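Local coordinates for uncharacterized protein (Xanthomonas axonopodis pv. citri, PDB 3OV5), which is a VirB7 component of a bacterial type IV secretion system and probably takes part in building its outer-membrane complex through an N0-like globular domain, at residues A[39-42]-A[43-46]. Numbering follows the deposited sequence. Where two conformers were deposited one is given.
Sequences TLIG and PVSA
Leu40 and Val44 meet through one methyl each, Leu40 CD2 lying 4.2 Å from Val44 CG1. The two side chains cross at about a right angle, and this methyl pair is their one close approach within the turn. Both also rest on Met18 of helix 15-24, and Val44, the buried residue of the group, reaches Leu59 and Val62 of helix 52-63. Its two methyls have separate tasks. Val44 CG1 stands anti to the backbone N (chi1 178°) and faces Leu40, while Val44 CG2 stays beside that N and comes within 3.4 Å of Ile41 O.

Further out, Ile41 lies against the Pro43 ring. Ile41 CG1 is 3.8 Å from Pro43 CD, and Ile41 CD1 meets the same ring carbon at 4.0 Å. With chi1 at 58°, CG1 sits between the backbone N and the carbonyl carbon, which turns this branch to the proline. Val62 touches both residues from helix 52-63.

The polar edge is backbone. Val44 N donates to Ile41 O at 2.9 Å, with an N-H...O angle of 154°. Ser45 N donates to Gly42 O, also at 2.9 Å. Ala46 N continues the series to Pro43 O at 3.1 Å. Each bond links residue i to i+3, the pattern of a 3-10 turn. Pro43 has no N-H to give, and it occupies the first turn, where none is needed. At the entry to the turn, the Tyr63 hydroxyl, at the end of helix 52-63, hydrogen-bonds with Thr39 O and Ile41 N.

This short 3-10 segment lies in the loop between strands 29-32 and 48-49. The i to i+3 backbone bonds set its shape, while the side chains of Leu40, Ile41, Pro43 and Val44 seat it on helices 15-24 and 52-63.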
ATOM      1  N   THR A  39       5.157 -10.378   2.544  1.00  5.59           N
ATOM      2  CA  THR A  39       5.890 -10.203   1.316  0.70  5.60           C
ATOM      3  C   THR A  39       4.962  -9.593   0.264  1.00  5.14           C
ATOM      4  O   THR A  39       3.740  -9.732   0.314  1.00  6.44           O
ATOM      5  CB  THR A  39       6.518 -11.499   0.856  0.70  7.12           C
ATOM      6  OG1 THR A  39       7.588 -11.169  -0.029  0.70  8.78           O
ATOM      7  CG2 THR A  39       5.561 -12.339   0.140  0.70  7.85           C
ATOM      8  N   LEU A  40       5.563  -8.935  -0.723  1.00  5.60           N
ATOM      9  CA  LEU A  40       4.836  -8.526  -1.903  1.00  6.20           C
ATOM     10  C   LEU A  40       4.515  -9.753  -2.737  1.00  7.00           C
ATOM     11  O   LEU A  40       5.420 -10.545  -3.062  1.00 10.25           O
ATOM     12  CB  LEU A  40       5.675  -7.541  -2.735  1.00  7.46           C
ATOM     13  CG  LEU A  40       6.005  -6.240  -1.997  1.00  7.53           C
ATOM     14  CD1 LEU A  40       6.938  -5.351  -2.818  1.00 11.11           C
ATOM     15  CD2 LEU A  40       4.757  -5.462  -1.656  1.00  7.44           C
ATOM     16  N   ILE A  41       3.259  -9.896  -3.136  1.00  6.32           N
ATOM     17  CA  ILE A  41       2.871 -10.983  -4.034  1.00  6.46           C
ATOM     18  C   ILE A  41       2.843 -10.504  -5.470  1.00  6.08           C
ATOM     19  O   ILE A  41       2.746  -9.305  -5.744  1.00  6.72           O
ATOM     20  CB  ILE A  41       1.532 -11.632  -3.593  1.00  6.63           C
ATOM     21  CG1 ILE A  41       0.389 -10.615  -3.538  1.00  7.12           C
ATOM     22  CG2 ILE A  41       1.725 -12.272  -2.249  1.00  9.19           C
ATOM     23  CD1 ILE A  41      -0.974 -11.317  -3.416  1.00  7.84           C
ATOM     24  N   GLY A  42       2.954 -11.451  -6.393  1.00  6.41           N
ATOM     25  CA  GLY A  42       3.030 -11.138  -7.810  1.00  6.56           C
ATOM     26  C   GLY A  42       2.114 -10.044  -8.323  1.00  6.60           C
ATOM     27  O   GLY A  42       2.576  -9.203  -9.071  1.00  7.65           O
ATOM     28  N   PRO A  43       0.810 -10.051  -7.971  1.00  6.61           N
ATOM     29  CA  PRO A  43      -0.117  -9.031  -8.471  1.00  7.99           C
ATOM     30  C   PRO A  43       0.292  -7.588  -8.169  1.00  6.28           C
ATOM     31  O   PRO A  43      -0.172  -6.676  -8.847  1.00  8.15           O
ATOM     32  CB  PRO A  43      -1.464  -9.409  -7.802  1.00  9.52           C
ATOM     33  CG  PRO A  43      -1.352 -10.779  -7.422  1.00  9.67           C
ATOM     34  CD  PRO A  43       0.097 -11.140  -7.280  1.00  7.56           C
ATOM     35  N   VAL A  44       1.121  -7.372  -7.150  1.00  5.95           N
ATOM     36  CA  VAL A  44       1.595  -6.015  -6.888  1.00  6.11           C
ATOM     37  C   VAL A  44       2.396  -5.468  -8.080  1.00  6.61           C
ATOM     38  O   VAL A  44       2.449  -4.250  -8.280  1.00  6.43           O
ATOM     39  CB  VAL A  44       2.437  -5.960  -5.584  1.00  6.24           C
ATOM     40  CG1 VAL A  44       2.973  -4.599  -5.307  1.00  8.06           C
ATOM     41  CG2 VAL A  44       1.657  -6.431  -4.399  1.00  6.68           C
ATOM     42  N   SER A  45       2.987  -6.371  -8.878  1.00  7.62           N
ATOM     43  CA  SER A  45       3.784  -5.955 -10.041  1.00  9.34           C
ATOM     44  C   SER A  45       2.930  -5.269 -11.111  1.00  9.77           C
ATOM     45  O   SER A  45       3.480  -4.618 -12.003  1.00 14.05           O
ATOM     46  CB  SER A  45       4.561  -7.152 -10.558  1.00 11.48           C
ATOM     47  OG  SER A  45       5.557  -7.485  -9.583  1.00 13.63           O
ATOM     48  N   ALA A  46       1.613  -5.365 -11.050  1.00 10.11           N
ATOM     49  CA  ALA A  46       0.735  -4.684 -11.996  1.00 10.67           C
ATOM     50  C   ALA A  46       0.610  -3.190 -11.713  1.00  9.78           C
ATOM     51  O   ALA A  46       0.143  -2.446 -12.576  1.00 12.17           O
ATOM     52  CB  ALA A  46      -0.643  -5.340 -11.993  1.00 12.71           C
TER